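Local coordinates for protein beta-N-acetylhexosaminidase (PDB 5BZA) that probably hydrolyses terminal non-reducing N-acetyl-D-hexosamine residues of N-acetyl-beta-D-hexosaminides, as a member of glycoside hydrolase family 3, at residues B[256-268]-B[287-301]. Numbering follows the deposited sequence.
Sequences FSVEEAVRFFIEA and SLKKLIEDGSIERGK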
loop_
_atom_site.group_PDB
_atom_site.type_symbol
_atom_site.label_atom_id
_atom_site.label_comp_id
_atom_site.label_asym_id
_atom_site.label_seq_id
_atom_site.Cartn_x
_atom_site.Cartn_y
_atom_site.Cartn_z
ATOM N N PHE B 256 -29.005 25.977 6.454
ATOM C CA PHE B 256 -30.057 25.171 7.012
ATOM C C PHE B 256 -29.673 24.762 8.416
ATOM O O PHE B 256 -28.494 24.701 8.760
ATOM C CB PHE B 256 -30.335 23.948 6.118
ATOM C CG PHE B 256 -30.735 24.314 4.701
ATOM C CD1 PHE B 256 -29.771 24.594 3.744
ATOM C CD2 PHE B 256 -32.075 24.475 4.358
ATOM C CE1 PHE B 256 -30.123 24.985 2.462
ATOM C CE2 PHE B 256 -32.439 24.873 3.079
ATOM C CZ PHE B 256 -31.465 25.121 2.132
ATOM N N SER B 257 -30.672 24.492 9.238
ATOM C CA SER B 257 -30.403 23.998 10.565
ATOM C C SER B 257 -30.179 22.505 10.439
ATOM O O SER B 257 -30.597 21.901 9.427
ATOM C CB SER B 257 -31.571 24.293 11.508
ATOM O OG SER B 257 -32.682 23.435 11.250
ATOM N N VAL B 258 -29.510 21.918 11.436
ATOM C CA VAL B 258 -29.330 20.475 11.498
ATOM C C VAL B 258 -30.695 19.804 11.349
ATOM O O VAL B 258 -30.871 18.839 10.586
ATOM C CB VAL B 258 -28.690 19.989 12.857
ATOM C CG1 VAL B 258 -28.809 18.474 12.981
ATOM C CG2 VAL B 258 -27.222 20.430 12.996
ATOM N N GLU B 259 -31.666 20.338 12.079
ATOM C CA GLU B 259 -32.998 19.758 12.098
ATOM C C GLU B 259 -33.584 19.834 10.657
ATOM O O GLU B 259 -34.212 18.880 10.164
ATOM C CB GLU B 259 -33.871 20.515 13.107
ATOM C CG GLU B 259 -35.236 19.901 13.384
ATOM C CD GLU B 259 -36.266 20.926 13.873
ATOM O OE1 GLU B 259 -36.439 21.984 13.193
ATOM O OE2 GLU B 259 -36.849 20.699 14.969
ATOM N N GLU B 260 -33.337 20.953 9.975
ATOM C CA GLU B 260 -33.813 21.140 8.599
ATOM C C GLU B 260 -33.099 20.152 7.639
ATOM O O GLU B 260 -33.741 19.472 6.820
ATOM C CB GLU B 260 -33.602 22.598 8.148
ATOM C CG GLU B 260 -34.618 23.645 8.689
ATOM C CD GLU B 260 -34.147 25.084 8.412
ATOM O OE1 GLU B 260 -32.921 25.242 8.227
ATOM O OE2 GLU B 260 -34.958 26.057 8.366
ATOM N N ALA B 261 -31.773 20.074 7.743
ATOM C CA ALA B 261 -30.989 19.141 6.919
ATOM C C ALA B 261 -31.492 17.706 7.053
ATOM O O ALA B 261 -31.734 17.010 6.054
ATOM C CB ALA B 261 -29.524 19.219 7.288
ATOM N N VAL B 262 -31.672 17.268 8.293
ATOM C CA VAL B 262 -32.170 15.922 8.545
ATOM C C VAL B 262 -33.570 15.696 7.967
ATOM O O VAL B 262 -33.795 14.685 7.242
ATOM C CB VAL B 262 -32.132 15.609 10.040
ATOM C CG1 VAL B 262 -32.813 14.285 10.338
ATOM C CG2 VAL B 262 -30.665 15.563 10.491
ATOM N N ARG B 263 -34.495 16.620 8.291
ATOM C CA ARG B 263 -35.892 16.529 7.841
ATOM C C ARG B 263 -35.961 16.505 6.329
ATOM O O ARG B 263 -36.568 15.623 5.737
ATOM C CB ARG B 263 -36.752 17.717 8.317
ATOM C CG ARG B 263 -38.273 17.476 8.089
ATOM C CD ARG B 263 -39.172 18.735 8.241
ATOM N NE ARG B 263 -38.610 19.717 9.163
ATOM C CZ ARG B 263 -38.010 20.847 8.780
ATOM N NH1 ARG B 263 -37.925 21.180 7.477
ATOM N NH2 ARG B 263 -37.509 21.659 9.709
ATOM N N PHE B 264 -35.354 17.509 5.708
ATOM C CA PHE B 264 -35.448 17.630 4.263
ATOM C C PHE B 264 -34.834 16.379 3.607
ATOM O O PHE B 264 -35.457 15.773 2.737
ATOM C CB PHE B 264 -34.751 18.893 3.757
ATOM C CG PHE B 264 -35.571 20.165 3.901
ATOM C CD1 PHE B 264 -36.933 20.155 3.664
ATOM C CD2 PHE B 264 -34.957 21.371 4.282
ATOM C CE1 PHE B 264 -37.683 21.332 3.781
ATOM C CE2 PHE B 264 -35.685 22.540 4.421
ATOM C CZ PHE B 264 -37.065 22.533 4.155
ATOM N N PHE B 265 -33.627 15.991 4.028
ATOM C CA PHE B 265 -32.971 14.867 3.371
ATOM C C PHE B 265 -33.815 13.592 3.459
ATOM O O PHE B 265 -34.028 12.909 2.453
ATOM C CB PHE B 265 -31.589 14.635 3.975
ATOM C CG PHE B 265 -30.903 13.396 3.470
ATOM C CD1 PHE B 265 -30.277 13.380 2.230
ATOM C CD2 PHE B 265 -30.899 12.233 4.237
ATOM C CE1 PHE B 265 -29.637 12.218 1.780
ATOM C CE2 PHE B 265 -30.252 11.075 3.785
ATOM C CZ PHE B 265 -29.621 11.070 2.564
ATOM N N ILE B 266 -34.313 13.265 4.639
ATOM C CA ILE B 266 -35.030 11.995 4.753
ATOM C C ILE B 266 -36.402 12.059 4.073
ATOM O O ILE B 266 -36.809 11.134 3.347
ATOM C CB ILE B 266 -35.160 11.579 6.224
ATOM C CG1 ILE B 266 -33.765 11.244 6.776
ATOM C CG2 ILE B 266 -36.024 10.326 6.352
ATOM C CD1 ILE B 266 -33.084 10.069 6.066
ATOM N N GLU B 267 -37.093 13.173 4.272
ATOM C CA GLU B 267 -38.374 13.382 3.611
ATOM C C GLU B 267 -38.193 13.417 2.086
ATOM O O GLU B 267 -39.154 13.158 1.347
ATOM C CB GLU B 267 -39.041 14.646 4.142
ATOM C CG GLU B 267 -39.688 14.407 5.503
ATOM C CD GLU B 267 -40.825 13.379 5.428
ATOM O OE1 GLU B 267 -41.720 13.541 4.568
ATOM O OE2 GLU B 267 -40.824 12.402 6.206
ATOM N N ALA B 268 -36.991 13.806 1.633
ATOM C CA ALA B 268 -36.644 13.876 0.208
ATOM C C ALA B 268 -36.438 12.513 -0.425
ATOM O O ALA B 268 -36.430 12.379 -1.651
ATOM C CB ALA B 268 -35.429 14.743 -0.016
ATOM N N SER B 287 -31.593 14.725 16.787
ATOM C CA SER B 287 -32.452 15.519 15.923
ATOM C C SER B 287 -33.348 14.566 15.140
ATOM O O SER B 287 -34.582 14.768 15.086
ATOM C CB SER B 287 -31.643 16.419 15.007
ATOM O OG SER B 287 -32.525 17.220 14.266
ATOM N N LEU B 288 -32.759 13.491 14.606
ATOM C CA LEU B 288 -33.550 12.583 13.799
ATOM C C LEU B 288 -34.695 12.088 14.651
ATOM O O LEU B 288 -35.872 12.161 14.246
ATOM C CB LEU B 288 -32.726 11.415 13.294
ATOM C CG LEU B 288 -33.539 10.376 12.515
ATOM C CD1 LEU B 288 -34.149 11.054 11.303
ATOM C CD2 LEU B 288 -32.620 9.210 12.088
ATOM N N LYS B 289 -34.366 11.676 15.868
ATOM C CA LYS B 289 -35.373 11.082 16.734
ATOM C C LYS B 289 -36.492 12.067 17.026
ATOM O O LYS B 289 -37.662 11.705 16.978
ATOM C CB LYS B 289 -34.760 10.612 18.030
ATOM C CG LYS B 289 -34.172 9.234 17.942
ATOM C CD LYS B 289 -33.517 8.899 19.249
ATOM C CE LYS B 289 -34.497 9.038 20.380
ATOM N NZ LYS B 289 -35.036 7.704 20.753
ATOM N N LYS B 290 -36.129 13.322 17.270
ATOM C CA LYS B 290 -37.132 14.317 17.570
ATOM C C LYS B 290 -38.110 14.381 16.401
ATOM O O LYS B 290 -39.325 14.305 16.608
ATOM C CB LYS B 290 -36.501 15.688 17.802
ATOM C CG LYS B 290 -37.532 16.793 18.032
ATOM C CD LYS B 290 -36.857 18.172 18.064
ATOM C CE LYS B 290 -37.832 19.321 17.784
ATOM N NZ LYS B 290 -37.112 20.643 17.701
ATOM N N LEU B 291 -37.564 14.474 15.184
ATOM C CA LEU B 291 -38.367 14.679 13.983
ATOM C C LEU B 291 -39.194 13.449 13.702
ATOM O O LEU B 291 -40.207 13.519 13.014
ATOM C CB LEU B 291 -37.472 15.021 12.789
ATOM C CG LEU B 291 -36.663 16.300 12.996
ATOM C CD1 LEU B 291 -35.788 16.684 11.806
ATOM C CD2 LEU B 291 -37.661 17.412 13.284
ATOM N N ILE B 292 -38.812 12.328 14.287
ATOM C CA ILE B 292 -39.596 11.127 14.071
ATOM C C ILE B 292 -40.748 11.132 15.078
ATOM O O ILE B 292 -41.851 10.681 14.759
ATOM C CB ILE B 292 -38.766 9.840 14.215
ATOM C CG1 ILE B 292 -37.712 9.730 13.102
ATOM C CG2 ILE B 292 -39.659 8.612 14.147
ATOM C CD1 ILE B 292 -36.836 8.445 13.189
ATOM N N GLU B 293 -40.521 11.686 16.272
ATOM C CA GLU B 293 -41.530 11.580 17.317
ATOM C C GLU B 293 -42.611 12.640 17.192
ATOM O O GLU B 293 -43.761 12.383 17.542
ATOM C CB GLU B 293 -40.892 11.677 18.706
ATOM C CG GLU B 293 -40.014 10.505 19.078
ATOM C CD GLU B 293 -39.250 10.733 20.379
ATOM O OE1 GLU B 293 -39.272 11.876 20.905
ATOM O OE2 GLU B 293 -38.627 9.766 20.874
ATOM N N ASP B 294 -42.260 13.813 16.670
ATOM C CA ASP B 294 -43.250 14.862 16.447
ATOM C C ASP B 294 -43.849 14.735 15.059
ATOM O O ASP B 294 -44.553 15.642 14.596
ATOM C CB ASP B 294 -42.627 16.270 16.627
ATOM C CG ASP B 294 -41.674 16.676 15.473
ATOM O OD1 ASP B 294 -41.698 16.025 14.390
ATOM O OD2 ASP B 294 -40.894 17.665 15.641
ATOM N N GLY B 295 -43.575 13.616 14.392
ATOM C CA GLY B 295 -44.198 13.333 13.113
ATOM C C GLY B 295 -43.706 14.149 11.917
ATOM O O GLY B 295 -44.275 14.034 10.821
ATOM N N SER B 296 -42.680 14.983 12.103
ATOM C CA SER B 296 -42.156 15.788 10.990
ATOM C C SER B 296 -41.438 14.925 9.936
ATOM O O SER B 296 -41.080 15.425 8.865
ATOM C CB SER B 296 -41.169 16.834 11.504
ATOM O OG SER B 296 -41.638 17.436 12.689
ATOM N N ILE B 297 -41.241 13.640 10.257
ATOM C CA ILE B 297 -40.675 12.640 9.364
ATOM C C ILE B 297 -41.582 11.424 9.376
ATOM O O ILE B 297 -41.878 10.883 10.448
ATOM C CB ILE B 297 -39.200 12.223 9.784
ATOM C CG1 ILE B 297 -38.207 13.355 9.462
ATOM C CG2 ILE B 297 -38.733 10.930 9.071
ATOM C CD1 ILE B 297 -36.732 13.010 9.744
ATOM N N GLU B 298 -42.058 11.021 8.195
ATOM C CA GLU B 298 -42.897 9.831 8.052
ATOM C C GLU B 298 -42.134 8.558 8.461
ATOM O O GLU B 298 -40.999 8.341 8.014
ATOM C CB GLU B 298 -43.402 9.674 6.611
ATOM C CG GLU B 298 -44.526 8.646 6.499
ATOM C CD GLU B 298 -44.815 8.208 5.072
ATOM O OE1 GLU B 298 -44.177 8.731 4.129
ATOM O OE2 GLU B 298 -45.676 7.313 4.896
ATOM N N ARG B 299 -42.759 7.714 9.281
ATOM C CA ARG B 299 -42.124 6.481 9.741
ATOM C C ARG B 299 -41.789 5.564 8.576
ATOM O O ARG B 299 -40.754 4.894 8.586
ATOM C CB ARG B 299 -43.028 5.704 10.701
ATOM C CG ARG B 299 -42.370 4.453 11.278
ATOM C CD ARG B 299 -43.368 3.602 12.059
ATOM N NE ARG B 299 -44.054 2.671 11.145
ATOM C CZ ARG B 299 -45.100 1.917 11.474
ATOM N NH1 ARG B 299 -45.612 1.974 12.701
ATOM N NH2 ARG B 299 -45.635 1.109 10.570
ATOM N N GLY B 300 -42.688 5.521 7.587
ATOM C CA GLY B 300 -42.519 4.649 6.433
ATOM C C GLY B 300 -41.177 4.851 5.744
ATOM O O GLY B 300 -40.550 3.895 5.268
ATOM N N LYS B 301 -40.728 6.105 5.714
ATOM C CA LYS B 301 -39.488 6.462 5.044
ATOM C C LYS B 301 -38.269 5.972 5.838
ATOM O O LYS B 301 -37.334 5.395 5.260
ATOM C CB LYS B 301 -39.435 7.962 4.851
ATOM C CG LYS B 301 -40.413 8.401 3.818
ATOM C CD LYS B 301 -40.427 9.897 3.669
ATOM C CE LYS B 301 -41.583 10.305 2.772
ATOM N NZ LYS B 301 -42.004 11.633 3.205
#
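Arg263 reaches Ser296 with its chain, CG lying 3.6 Å from Ser296 O, and turns its guanidinium back over its own helix: one face looks obliquely onto Glu259 O, Glu259 OE1, in a long salt bridge, and Phe264 CE1 lie at its edge, and NH1 sits over the rim of one face of the Phe264 ring. Among the carboxylates, Glu267 OE2 accepts from Glu298 N at 2.7 Å, on the syn side and 27° out of plane, which ties helix 258-268 to the N-cap residue of helix 299-314. The Lys301 side chain crosses that of Glu267 at about a right angle, but Lys301 NZ and Glu267 OE1 are modelled too close together, so how they pair is doubtful. At the other end Glu259 OE2 is met almost head-on by Lys290 NZ (2.7 Å). With CG anti to its backbone N (chi1 -172°), Glu259 lays that methylene on Leu291 CD2 at 3.5 Å. An alanine here is likely to leave Lys290 without this mate, Arg263 without its long-range one, and Leu291 CD2 without its covering methylene. Beneath the charges, Val262 CG1 packs on Leu288 CD1 (3.6 Å), and Ile266 CG2 meets Ile297 CG2 (3.9 Å). The axes of helix 258-268 and of the 287-293 part of helix 281-293 cross at -62°, 9.5 Å apart at closest approach. This is outer-layer packing of the TIM-barrel-type domain: helix 258-268 precedes strand 273-275, on whose Ile273 Val262 rests, and helix 281-293 follows, while Val302 of helix 299-314 backs Ile297.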